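PDB 2R94: 2-Keto-3-deoxy-(6-phospho-)gluconate aldolase, which acts as an aldolase of the dihydrodipicolinate synthetase family, built as a closed eight-stranded TIM barrel with four chains in its assembly. Local coordinates for residues A[4-9]-A[197-202]; A[66-71]-A[93-98]; A[127-132]-A[152-157]. All blocks are in the same frame, centred on the assembly; numbering follows the deposited sequence.

Contact 1: A[4-9]-A[197-202]; sequences VAPVIT and SANYLP. With PYR (pyruvic acid), chain E.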
ATOM      1  N   VAL A   4      15.738  16.345 -19.157  1.00 24.09           N
ATOM      2  CA  VAL A   4      15.460  15.269 -20.076  1.00 22.97           C
ATOM      3  C   VAL A   4      13.939  15.213 -20.303  1.00 24.04           C
ATOM      4  O   VAL A   4      13.184  15.223 -19.343  1.00 23.41           O
ATOM      5  CB  VAL A   4      15.909  13.933 -19.424  1.00 22.85           C
ATOM      6  CG1 VAL A   4      15.695  12.782 -20.397  1.00 22.71           C
ATOM      7  CG2 VAL A   4      17.375  14.020 -18.991  1.00 20.05           C
ATOM      8  N   ALA A   5      13.487  15.210 -21.549  1.00 22.89           N
ATOM      9  CA  ALA A   5      12.073  15.122 -21.847  1.00 24.24           C
ATOM     10  C   ALA A   5      11.729  13.692 -22.150  1.00 25.42           C
ATOM     11  O   ALA A   5      12.252  13.148 -23.090  1.00 27.09           O
ATOM     12  CB  ALA A   5      11.706  15.963 -23.006  1.00 18.28           C
ATOM     13  N   PRO A   6      10.802  13.094 -21.379  1.00 26.32           N
ATOM     14  CA  PRO A   6      10.299  11.787 -21.772  1.00 23.99           C
ATOM     15  C   PRO A   6       9.223  12.150 -22.762  1.00 24.38           C
ATOM     16  O   PRO A   6       8.111  12.482 -22.370  1.00 24.16           O
ATOM     17  CB  PRO A   6       9.691  11.263 -20.496  1.00 24.14           C
ATOM     18  CG  PRO A   6       9.172  12.540 -19.809  1.00 25.91           C
ATOM     19  CD  PRO A   6      10.139  13.612 -20.161  1.00 25.40           C
ATOM     20  N   VAL A   7       9.587  12.158 -24.042  1.00 22.64           N
ATOM     21  CA  VAL A   7       8.815  12.826 -25.090  1.00 22.82           C
ATOM     22  C   VAL A   7       7.592  12.015 -25.422  1.00 23.72           C
ATOM     23  O   VAL A   7       7.582  10.756 -25.250  1.00 24.43           O
ATOM     24  CB  VAL A   7       9.738  13.062 -26.341  1.00 24.73           C
ATOM     25  CG1 VAL A   7      10.174  11.728 -26.944  1.00 22.22           C
ATOM     26  CG2 VAL A   7       9.073  13.983 -27.348  1.00 26.09           C
ATOM     27  N   ILE A   8       6.529  12.698 -25.823  1.00 22.20           N
ATOM     28  CA  ILE A   8       5.290  12.009 -26.152  1.00 20.08           C
ATOM     29  C   ILE A   8       5.480  11.329 -27.514  1.00 25.02           C
ATOM     30  O   ILE A   8       6.259  11.799 -28.350  1.00 23.43           O
ATOM     31  CB  ILE A   8       4.067  12.986 -26.317  1.00 18.81           C
ATOM     32  CG1 ILE A   8       4.452  14.175 -27.159  1.00 18.61           C
ATOM     33  CG2 ILE A   8       3.578  13.637 -24.994  1.00 16.63           C
ATOM     34  CD1 ILE A   8       3.297  15.131 -27.328  1.00 17.23           C
ATOM     35  N   THR A   9       4.720  10.258 -27.748  1.00 24.65           N
ATOM     36  CA  THR A   9       4.667   9.623 -29.014  1.00 25.76           C
ATOM     37  C   THR A   9       3.422  10.154 -29.742  1.00 28.54           C
ATOM     38  O   THR A   9       2.286   9.996 -29.271  1.00 27.13           O
ATOM     39  CB  THR A   9       4.528   8.143 -28.813  1.00 25.86           C
ATOM     40  OG1 THR A   9       5.600   7.692 -27.956  1.00 26.10           O
ATOM     41  CG2 THR A   9       4.589   7.476 -30.154  1.00 25.03           C
ATOM     42  N   SER A 197       6.610  17.377 -18.009  1.00 22.86           N
ATOM     43  CA  SER A 197       6.374  18.760 -18.370  1.00 23.58           C
ATOM     44  C   SER A 197       7.445  19.315 -19.265  1.00 24.85           C
ATOM     45  O   SER A 197       7.306  20.429 -19.805  1.00 26.07           O
ATOM     46  CB  SER A 197       6.251  19.626 -17.125  1.00 23.48           C
ATOM     47  OG  SER A 197       7.366  19.488 -16.287  1.00 22.48           O
ATOM     48  N   ALA A 198       8.524  18.563 -19.475  1.00 24.13           N
ATOM     49  CA  ALA A 198       9.474  19.052 -20.438  1.00 23.38           C
ATOM     50  C   ALA A 198       8.824  19.082 -21.810  1.00 25.23           C
ATOM     51  O   ALA A 198       9.263  19.803 -22.668  1.00 27.28           O
ATOM     52  CB  ALA A 198      10.774  18.286 -20.417  1.00 22.12           C
ATOM     53  N   ASN A 199       7.733  18.368 -22.015  1.00 25.30           N
ATOM     54  CA  ASN A 199       7.035  18.458 -23.297  1.00 25.90           C
ATOM     55  C   ASN A 199       6.280  19.743 -23.485  1.00 27.06           C
ATOM     56  O   ASN A 199       6.215  20.264 -24.585  1.00 28.49           O
ATOM     57  CB  ASN A 199       6.006  17.344 -23.416  1.00 24.58           C
ATOM     58  CG  ASN A 199       6.636  16.037 -23.673  1.00 24.57           C
ATOM     59  OD1 ASN A 199       7.056  15.756 -24.822  1.00 24.24           O
ATOM     60  ND2 ASN A 199       6.758  15.222 -22.629  1.00 21.45           N
ATOM     61  N   TYR A 200       5.643  20.249 -22.428  1.00 26.59           N
ATOM     62  CA  TYR A 200       4.773  21.370 -22.654  1.00 25.48           C
ATOM     63  C   TYR A 200       5.317  22.653 -22.074  1.00 26.39           C
ATOM     64  O   TYR A 200       4.996  23.749 -22.526  1.00 27.29           O
ATOM     65  CB  TYR A 200       3.359  21.036 -22.202  1.00 23.84           C
ATOM     66  CG  TYR A 200       3.223  20.460 -20.791  1.00 22.62           C
ATOM     67  CD1 TYR A 200       3.198  21.280 -19.670  1.00 21.85           C
ATOM     68  CD2 TYR A 200       3.132  19.097 -20.598  1.00 23.63           C
ATOM     69  CE1 TYR A 200       3.048  20.764 -18.358  1.00 22.82           C
ATOM     70  CE2 TYR A 200       2.995  18.553 -19.336  1.00 22.13           C
ATOM     71  CZ  TYR A 200       2.941  19.386 -18.225  1.00 24.63           C
ATOM     72  OH  TYR A 200       2.859  18.786 -17.004  1.00 24.34           O
ATOM     73  N   LEU A 201       6.202  22.541 -21.086  1.00 27.19           N
ATOM     74  CA  LEU A 201       6.735  23.745 -20.477  1.00 25.82           C
ATOM     75  C   LEU A 201       8.218  23.658 -20.201  1.00 26.10           C
ATOM     76  O   LEU A 201       8.668  23.943 -19.087  1.00 25.64           O
ATOM     77  CB  LEU A 201       5.989  24.086 -19.183  1.00 28.08           C
ATOM     78  CG  LEU A 201       4.625  24.756 -19.385  1.00 29.05           C
ATOM     79  CD1 LEU A 201       3.812  24.760 -18.067  1.00 28.69           C
ATOM     80  CD2 LEU A 201       4.762  26.167 -20.005  1.00 27.36           C
ATOM     81  N   PRO A 202       9.012  23.320 -21.230  1.00 26.14           N
ATOM     82  CA  PRO A 202      10.431  23.166 -20.943  1.00 26.16           C
ATOM     83  C   PRO A 202      11.073  24.452 -20.426  1.00 27.33           C
ATOM     84  O   PRO A 202      12.010  24.404 -19.645  1.00 28.14           O
ATOM     85  CB  PRO A 202      11.013  22.758 -22.306  1.00 27.41           C
ATOM     86  CG  PRO A 202      10.019  23.175 -23.328  1.00 26.01           C
ATOM     87  CD  PRO A 202       8.682  23.025 -22.633  1.00 25.03           C
TER
HETATM   88  C   PYR E 999       8.599   8.904 -18.483  1.00 35.98           C
HETATM   89  O   PYR E 999       7.488   9.405 -18.765  1.00 36.99           O
HETATM   90  OXT PYR E 999       9.131   8.043 -19.236  1.00 34.92           O
HETATM   91  CA  PYR E 999       9.203   9.318 -17.348  0.50 34.91           C
HETATM   92  CB  PYR E 999       8.561  10.354 -16.465  1.00 34.44           C

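Contact 2: A[66-71]-A[93-98]; sequences RVIVQV and AVASLP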
ATOM      1  N   ARG A  66      21.009  14.229 -28.400  1.00 32.65           N
ATOM      2  CA  ARG A  66      21.206  13.317 -27.288  1.00 30.42           C
ATOM      3  C   ARG A  66      19.904  12.602 -27.028  1.00 30.30           C
ATOM      4  O   ARG A  66      18.908  13.236 -26.671  1.00 28.78           O
ATOM      5  CB  ARG A  66      21.653  14.081 -26.040  1.00 31.41           C
ATOM      6  CG  ARG A  66      22.881  15.001 -26.282  1.00 31.97           C
ATOM      7  CD  ARG A  66      23.301  15.719 -25.017  1.00 30.72           C
ATOM      8  NE  ARG A  66      23.560  14.711 -24.010  1.00 30.99           N
ATOM      9  CZ  ARG A  66      23.775  14.970 -22.729  1.00 32.45           C
ATOM     10  NH1 ARG A  66      23.729  16.237 -22.282  1.00 30.65           N
ATOM     11  NH2 ARG A  66      24.007  13.968 -21.883  1.00 31.81           N
ATOM     12  N   VAL A  67      19.926  11.278 -27.196  1.00 29.06           N
ATOM     13  CA  VAL A  67      18.749  10.444 -27.108  1.00 27.76           C
ATOM     14  C   VAL A  67      18.966   9.255 -26.214  1.00 28.29           C
ATOM     15  O   VAL A  67      19.976   8.553 -26.292  1.00 30.20           O
ATOM     16  CB  VAL A  67      18.244   9.957 -28.525  1.00 26.69           C
ATOM     17  CG1 VAL A  67      17.010   9.061 -28.376  1.00 24.32           C
ATOM     18  CG2 VAL A  67      17.887  11.133 -29.370  1.00 21.24           C
ATOM     19  N   ILE A  68      18.031   9.017 -25.305  1.00 27.20           N
ATOM     20  CA  ILE A  68      18.093   7.762 -24.550  1.00 25.84           C
ATOM     21  C   ILE A  68      16.850   7.039 -25.006  1.00 25.43           C
ATOM     22  O   ILE A  68      15.821   7.715 -25.183  1.00 25.40           O
ATOM     23  CB  ILE A  68      18.020   8.036 -23.050  1.00 26.21           C
ATOM     24  CG1 ILE A  68      19.229   8.916 -22.646  1.00 26.49           C
ATOM     25  CG2 ILE A  68      17.978   6.748 -22.284  1.00 24.98           C
ATOM     26  CD1 ILE A  68      19.255   9.247 -21.114  1.00 26.33           C
ATOM     27  N   VAL A  69      16.930   5.717 -25.242  1.00 21.16           N
ATOM     28  CA  VAL A  69      15.786   5.022 -25.718  1.00 20.66           C
ATOM     29  C   VAL A  69      15.399   4.029 -24.681  1.00 22.84           C
ATOM     30  O   VAL A  69      16.250   3.297 -24.178  1.00 20.89           O
ATOM     31  CB  VAL A  69      16.049   4.367 -27.113  1.00 23.83           C
ATOM     32  CG1 VAL A  69      14.904   3.462 -27.510  1.00 23.03           C
ATOM     33  CG2 VAL A  69      16.241   5.502 -28.176  1.00 24.07           C
ATOM     34  N   GLN A  70      14.112   4.042 -24.330  1.00 22.97           N
ATOM     35  CA  GLN A  70      13.599   3.172 -23.316  1.00 23.90           C
ATOM     36  C   GLN A  70      13.148   1.946 -24.067  1.00 23.89           C
ATOM     37  O   GLN A  70      12.400   2.072 -25.039  1.00 22.62           O
ATOM     38  CB  GLN A  70      12.410   3.844 -22.612  1.00 23.70           C
ATOM     39  CG  GLN A  70      12.105   3.232 -21.253  1.00 22.41           C
ATOM     40  CD  GLN A  70      11.332   1.954 -21.377  1.00 22.93           C
ATOM     41  OE1 GLN A  70      10.261   1.917 -22.026  1.00 22.47           O
ATOM     42  NE2 GLN A  70      11.814   0.904 -20.720  1.00 21.20           N
ATOM     43  N   VAL A  71      13.575   0.769 -23.614  1.00 23.03           N
ATOM     44  CA  VAL A  71      13.508  -0.425 -24.445  1.00 23.24           C
ATOM     45  C   VAL A  71      12.705  -1.580 -23.857  1.00 25.53           C
ATOM     46  O   VAL A  71      12.652  -2.630 -24.449  1.00 26.08           O
ATOM     47  CB  VAL A  71      14.929  -0.980 -24.776  1.00 22.99           C
ATOM     48  CG1 VAL A  71      15.829   0.045 -25.485  1.00 21.74           C
ATOM     49  CG2 VAL A  71      15.600  -1.547 -23.535  1.00 23.22           C
ATOM     50  N   ALA A  93      22.410   6.355 -24.743  1.00 28.29           N
ATOM     51  CA  ALA A  93      22.138   5.299 -23.754  1.00 27.16           C
ATOM     52  C   ALA A  93      20.820   4.642 -24.056  1.00 26.64           C
ATOM     53  O   ALA A  93      20.021   5.200 -24.802  1.00 25.67           O
ATOM     54  CB  ALA A  93      22.103   5.874 -22.351  1.00 28.12           C
ATOM     55  N   VAL A  94      20.594   3.463 -23.470  1.00 26.70           N
ATOM     56  CA  VAL A  94      19.288   2.811 -23.467  1.00 26.38           C
ATOM     57  C   VAL A  94      18.834   2.714 -22.008  1.00 26.79           C
ATOM     58  O   VAL A  94      19.667   2.720 -21.084  1.00 28.22           O
ATOM     59  CB  VAL A  94      19.329   1.369 -24.122  1.00 26.18           C
ATOM     60  CG1 VAL A  94      19.616   1.501 -25.586  1.00 25.64           C
ATOM     61  CG2 VAL A  94      20.392   0.511 -23.486  1.00 26.08           C
ATOM     62  N   ALA A  95      17.525   2.647 -21.779  1.00 24.83           N
ATOM     63  CA  ALA A  95      17.031   2.561 -20.422  1.00 24.77           C
ATOM     64  C   ALA A  95      16.038   1.479 -20.461  1.00 25.13           C
ATOM     65  O   ALA A  95      15.458   1.231 -21.513  1.00 27.82           O
ATOM     66  CB  ALA A  95      16.308   3.828 -20.055  1.00 23.72           C
ATOM     67  N   SER A  96      15.719   0.915 -19.316  1.00 25.34           N
ATOM     68  CA  SER A  96      14.628  -0.050 -19.288  1.00 23.48           C
ATOM     69  C   SER A  96      13.935  -0.039 -17.931  1.00 21.54           C
ATOM     70  O   SER A  96      14.604  -0.062 -16.910  1.00 23.11           O
ATOM     71  CB  SER A  96      15.150  -1.486 -19.538  1.00 20.90           C
ATOM     72  OG  SER A  96      14.028  -2.390 -19.606  1.00 20.09           O
ATOM     73  N   LEU A  97      12.616  -0.071 -17.959  1.00 19.49           N
ATOM     74  CA  LEU A  97      11.837  -0.489 -16.849  1.00 21.38           C
ATOM     75  C   LEU A  97      12.303  -1.884 -16.492  1.00 22.36           C
ATOM     76  O   LEU A  97      12.811  -2.598 -17.336  1.00 20.59           O
ATOM     77  CB  LEU A  97      10.364  -0.572 -17.262  1.00 22.18           C
ATOM     78  CG  LEU A  97       9.770   0.806 -17.599  1.00 21.53           C
ATOM     79  CD1 LEU A  97       8.473   0.593 -18.398  1.00 22.38           C
ATOM     80  CD2 LEU A  97       9.491   1.422 -16.248  1.00 21.01           C
ATOM     81  N   PRO A  98      12.166  -2.246 -15.217  1.00 22.69           N
ATOM     82  CA  PRO A  98      12.263  -3.637 -14.841  1.00 22.67           C
ATOM     83  C   PRO A  98      11.073  -4.335 -15.497  1.00 25.56           C
ATOM     84  O   PRO A  98      10.088  -3.674 -15.849  1.00 25.22           O
ATOM     85  CB  PRO A  98      12.034  -3.634 -13.328  1.00 21.54           C
ATOM     86  CG  PRO A  98      12.197  -2.202 -12.883  1.00 20.49           C
ATOM     87  CD  PRO A  98      11.872  -1.344 -14.090  1.00 21.23           C
TER

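Contact 3: A[127-132]-A[152-157]; sequences LYNYPA and VKDTNE. With PYR (pyruvic acid), chain E.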
ATOM      1  N   LEU A 127      18.777   2.097 -15.465  1.00 26.63           N
ATOM      2  CA  LEU A 127      17.651   1.484 -14.838  1.00 25.66           C
ATOM      3  C   LEU A 127      16.579   2.548 -14.872  1.00 27.57           C
ATOM      4  O   LEU A 127      16.872   3.683 -14.565  1.00 27.10           O
ATOM      5  CB  LEU A 127      17.993   1.122 -13.397  1.00 24.60           C
ATOM      6  CG  LEU A 127      16.766   0.948 -12.530  1.00 24.20           C
ATOM      7  CD1 LEU A 127      15.857  -0.191 -12.999  1.00 24.08           C
ATOM      8  CD2 LEU A 127      17.153   0.806 -11.043  1.00 23.51           C
ATOM      9  N   TYR A 128      15.358   2.212 -15.323  1.00 27.39           N
ATOM     10  CA  TYR A 128      14.247   3.183 -15.276  1.00 26.64           C
ATOM     11  C   TYR A 128      13.325   2.640 -14.221  1.00 25.90           C
ATOM     12  O   TYR A 128      12.582   1.716 -14.460  1.00 26.81           O
ATOM     13  CB  TYR A 128      13.551   3.335 -16.639  1.00 26.04           C
ATOM     14  CG  TYR A 128      12.217   4.084 -16.660  1.00 25.76           C
ATOM     15  CD1 TYR A 128      11.765   4.857 -15.552  1.00 24.67           C
ATOM     16  CD2 TYR A 128      11.419   4.065 -17.826  1.00 24.08           C
ATOM     17  CE1 TYR A 128      10.528   5.556 -15.602  1.00 24.49           C
ATOM     18  CE2 TYR A 128      10.226   4.733 -17.913  1.00 23.36           C
ATOM     19  CZ  TYR A 128       9.759   5.479 -16.802  1.00 26.70           C
ATOM     20  OH  TYR A 128       8.535   6.116 -16.924  1.00 25.81           O
ATOM     21  N   ASN A 129      13.466   3.153 -13.007  1.00 26.14           N
ATOM     22  CA  ASN A 129      12.742   2.621 -11.880  1.00 27.64           C
ATOM     23  C   ASN A 129      11.436   3.405 -11.719  1.00 27.39           C
ATOM     24  O   ASN A 129      11.431   4.634 -11.720  1.00 24.80           O
ATOM     25  CB  ASN A 129      13.613   2.650 -10.629  1.00 25.39           C
ATOM     26  CG  ASN A 129      12.977   1.971  -9.473  1.00 25.92           C
ATOM     27  OD1 ASN A 129      12.722   2.610  -8.444  1.00 30.70           O
ATOM     28  ND2 ASN A 129      12.749   0.680  -9.579  1.00 24.45           N
ATOM     29  N   TYR A 130      10.325   2.682 -11.592  1.00 25.72           N
ATOM     30  CA  TYR A 130       9.053   3.369 -11.514  1.00 26.23           C
ATOM     31  C   TYR A 130       8.047   2.525 -10.757  1.00 27.20           C
ATOM     32  O   TYR A 130       7.157   1.979 -11.374  1.00 26.49           O
ATOM     33  CB  TYR A 130       8.504   3.612 -12.900  1.00 26.78           C
ATOM     34  CG  TYR A 130       7.293   4.508 -12.935  1.00 26.48           C
ATOM     35  CD1 TYR A 130       6.644   4.925 -11.760  1.00 26.91           C
ATOM     36  CD2 TYR A 130       6.812   4.953 -14.133  1.00 27.05           C
ATOM     37  CE1 TYR A 130       5.514   5.780 -11.815  1.00 26.29           C
ATOM     38  CE2 TYR A 130       5.712   5.784 -14.209  1.00 27.53           C
ATOM     39  CZ  TYR A 130       5.064   6.180 -13.060  1.00 27.36           C
ATOM     40  OH  TYR A 130       3.998   7.027 -13.224  1.00 28.96           O
ATOM     41  N   PRO A 131       8.199   2.408  -9.426  1.00 26.84           N
ATOM     42  CA  PRO A 131       7.498   1.377  -8.659  1.00 26.37           C
ATOM     43  C   PRO A 131       5.992   1.400  -8.763  1.00 26.33           C
ATOM     44  O   PRO A 131       5.379   0.321  -8.772  1.00 26.39           O
ATOM     45  CB  PRO A 131       7.967   1.612  -7.231  1.00 27.12           C
ATOM     46  CG  PRO A 131       9.304   2.344  -7.398  1.00 27.20           C
ATOM     47  CD  PRO A 131       9.100   3.219  -8.589  1.00 26.81           C
ATOM     48  N   ALA A 132       5.397   2.581  -8.894  1.00 25.64           N
ATOM     49  CA  ALA A 132       3.949   2.710  -8.969  1.00 27.64           C
ATOM     50  C   ALA A 132       3.369   2.100 -10.239  1.00 28.87           C
ATOM     51  O   ALA A 132       2.252   1.599 -10.222  1.00 30.34           O
ATOM     52  CB  ALA A 132       3.522   4.233  -8.902  1.00 26.60           C
ATOM     53  N   VAL A 152      20.331   6.071 -13.809  1.00 26.93           N
ATOM     54  CA  VAL A 152      19.028   5.742 -13.182  1.00 25.42           C
ATOM     55  C   VAL A 152      18.053   6.847 -13.476  1.00 26.08           C
ATOM     56  O   VAL A 152      18.396   8.019 -13.402  1.00 27.31           O
ATOM     57  CB  VAL A 152      19.158   5.504 -11.660  1.00 23.70           C
ATOM     58  CG1 VAL A 152      17.859   5.218 -11.048  1.00 22.82           C
ATOM     59  CG2 VAL A 152      20.158   4.366 -11.377  1.00 22.41           C
ATOM     60  N   LYS A 153      16.867   6.488 -13.935  1.00 24.71           N
ATOM     61  CA  LYS A 153      15.747   7.394 -13.836  1.00 24.66           C
ATOM     62  C   LYS A 153      14.869   6.780 -12.810  1.00 24.62           C
ATOM     63  O   LYS A 153      14.468   5.632 -12.977  1.00 25.61           O
ATOM     64  CB  LYS A 153      14.969   7.461 -15.124  1.00 26.90           C
ATOM     65  CG  LYS A 153      13.713   8.259 -14.965  1.00 28.03           C
ATOM     66  CD  LYS A 153      12.948   8.346 -16.267  1.00 28.89           C
ATOM     67  CE  LYS A 153      11.538   8.784 -16.003  1.00 29.45           C
ATOM     68  NZ  LYS A 153      10.749   8.959 -17.281  1.00 29.45           N
ATOM     69  N   ASP A 154      14.613   7.509 -11.715  1.00 24.63           N
ATOM     70  CA  ASP A 154      13.783   7.009 -10.601  1.00 23.75           C
ATOM     71  C   ASP A 154      12.537   7.843 -10.574  1.00 24.75           C
ATOM     72  O   ASP A 154      12.562   9.034 -10.245  1.00 21.81           O
ATOM     73  CB  ASP A 154      14.558   7.112  -9.307  1.00 22.96           C
ATOM     74  CG  ASP A 154      13.899   6.426  -8.176  1.00 25.27           C
ATOM     75  OD1 ASP A 154      13.108   5.465  -8.378  1.00 26.49           O
ATOM     76  OD2 ASP A 154      14.215   6.806  -7.029  1.00 24.31           O
ATOM     77  N   THR A 155      11.437   7.253 -11.007  1.00 26.37           N
ATOM     78  CA  THR A 155      10.175   7.976 -10.967  1.00 26.35           C
ATOM     79  C   THR A 155       9.549   7.646  -9.659  1.00 28.90           C
ATOM     80  O   THR A 155       8.868   6.631  -9.493  1.00 30.62           O
ATOM     81  CB  THR A 155       9.251   7.652 -12.131  1.00 25.89           C
ATOM     82  OG1 THR A 155       9.812   8.237 -13.330  1.00 25.02           O
ATOM     83  CG2 THR A 155       7.866   8.306 -11.869  1.00 26.37           C
ATOM     84  N   ASN A 156       9.822   8.504  -8.690  1.00 30.03           N
ATOM     85  CA  ASN A 156       9.629   8.156  -7.289  1.00 32.20           C
ATOM     86  C   ASN A 156       9.381   9.443  -6.510  1.00 35.14           C
ATOM     87  O   ASN A 156      10.027  10.470  -6.793  1.00 32.54           O
ATOM     88  CB  ASN A 156      10.869   7.487  -6.743  1.00 30.72           C
ATOM     89  CG  ASN A 156      10.555   6.588  -5.621  1.00 32.59           C
ATOM     90  OD1 ASN A 156       9.850   6.991  -4.710  1.00 33.01           O
ATOM     91  ND2 ASN A 156      11.027   5.336  -5.680  1.00 30.43           N
ATOM     92  N   GLU A 157       8.431   9.391  -5.566  1.00 37.29           N
ATOM     93  CA  GLU A 157       8.089  10.589  -4.798  1.00 39.21           C
ATOM     94  C   GLU A 157       9.095  10.710  -3.639  1.00 35.42           C
ATOM     95  O   GLU A 157       9.281  11.774  -3.042  1.00 34.03           O
ATOM     96  CB  GLU A 157       6.616  10.581  -4.359  1.00 43.34           C
ATOM     97  CG  GLU A 157       5.599  11.027  -5.491  1.00 49.77           C
ATOM     98  CD  GLU A 157       5.503  12.605  -5.738  1.00 53.97           C
ATOM     99  OE1 GLU A 157       6.549  13.301  -5.979  1.00 53.38           O
ATOM    100  OE2 GLU A 157       4.354  13.145  -5.695  1.00 56.42           O
TER
HETATM  101  C   PYR E 999       8.599   8.904 -18.483  1.00 35.98           C
HETATM  102  O   PYR E 999       7.488   9.405 -18.765  1.00 36.99           O
HETATM  103  OXT PYR E 999       9.131   8.043 -19.236  1.00 34.92           O
HETATM  104  CA  PYR E 999       9.203   9.318 -17.348  0.50 34.91           C
HETATM  105  CB  PYR E 999       8.561  10.354 -16.465  1.00 34.44           C
HETATM  106  O   HOH W   1       6.585   5.211  -8.392  1.00 28.04           O

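Contact 1: A[4-9]-A[197-202]
Asn199 and Ala198 meet strand 2-6 where the TIM barrel closes, the first strand lying beside the last; 197-202 is the loop that leads from strand 192-194 into helix 202-214. Asn199 has the largest buried area here, and its amide spans the chain from Pro6 to Ile8. With CG anti to its own carbonyl carbon and beside the backbone N (chi1 -74°), the amide reaches the polar groups of the neighbouring backbone. ND2 donates to Pro6 O at 3.1 Å, nearly straight at 164°; that oxygen lies in the amide plane of Asn199, although ND2 itself stands above the carbonyl plane of Pro6. OD1 accepts from Ile8 N at 3.3 Å, with Ile8 N standing above the plane of the Asn199 side-chain carbonyl. Outside the segments, OD1 also accepts from His24 NE2 and ND2 donates to Ser196 O, so four bonds grip the buried amide and fix its rotation. Ala198 and Ala5 supply the apolar part, their methyls pointing at one another with the CB atoms 3.6 Å apart. Beside them, Pro6 turns its CB and CG to the ligand, CB lying 3.3 Å from atom C of pyruvic acid.

Contact 2: A[66-71]-A[93-98]
The flat amide of Gln70 lies against the chain at Ser96 and Leu97, at the end of a parallel strand pair belonging to the beta-alpha-beta unit 67-70, 76-88, 93-96 of the TIM barrel. Gln70 CG is anti to the backbone N (chi1 -161°) and the chain then bends at chi2, which carries the amide over toward Leu97. On the sheet face of Gln70 also lie Ile68, Ala93 and Ala95: Ile68 reaches Ala93 CB with CG1 at 4.2 Å and Ala95 CB with CG2 at 4.0 Å. Phe37 of strand 35-38 touches Ile68 and Ala95 there. Val69 and Val94 occupy the other face; beyond them Val71 CG1 meets Val94 CB at 4.0 Å, and Leu117 of helix 107-120 packs on Val71. Three backbone bonds set the parallel register: Val69 N to Ala93 O, Ala95 N to Val69 O at 2.8 Å, and Val71 N to Ala95 O at 2.9 Å. The axes of the short strand segments 67-70 and 93-96 come within 4.5 Å, their N-to-C directions 31° apart. At the last residue of the strand, Ser96 OG, also bonded to Tyr113 OH, donates in the carbonyl plane to a lone pair of Leu97 O at 2.6 Å.

Contact 3: A[127-132]-A[152-157]
Lys153 and Tyr128 point the same way from neighbouring parallel strands of the TIM barrel, 149-154 and 125-129, and carry the ligand end of this contact. Lys153 is extended throughout, CG anti to the backbone N and every later torsion also near 180°, a shape that lays its aliphatic chain alongside the tyrosine; CD sits over one ring face, 4.1 Å from the centroid, a CH-pi contact. The chain ends in a covalent bond, Lys153 NZ to CA of pyruvic acid at 1.6 Å, consistent with the Schiff-base lysine of this aldolase family. The Tyr128 OH, hydrogen-bonded to Thr41, comes within 3.1 Å of OXT of pyruvic acid. Thr155 divides its branches: OG1, anti to the carbonyl carbon (chi1 -71°), lies at the edge of the Tyr128 ring and has no polar partner in the model, while CG2 stands over a face of Tyr130, 3.6 Å from the centroid and only 17° off the ring normal. Backbone bonds fix the register, Asn129 N to Lys153 O and Thr155 N to Asn129 O both at 2.7 Å. One water links Ala132 N, its donor, to Thr155 O, its acceptor, each 2.9 Å away.

How the contacts relate
All three contacts belong to one closed barrel. Contacts 2 and 3 pair four successive strands, and their centres are 13 Å apart; Ser96 O and Tyr128 N, 2.9 Å from each other, probably form the hydrogen bond between them, while Gln70 CG packs on Tyr128 CD2 at 3.6 Å. Contact 1 encloses the other two along the chain, its centre about 15 Å from that of contact 2 and 17 Å from that of contact 3. Contacts 1 and 3 both touch pyruvic acid and also each other, Pro6 CB lying 4.1 Å from Lys153 NZ; Thr42 OG1 adds a hydrogen bond to the ligand. Contact 2 stands one shell back, the Gln70 side chain about 6 Å from pyruvic acid.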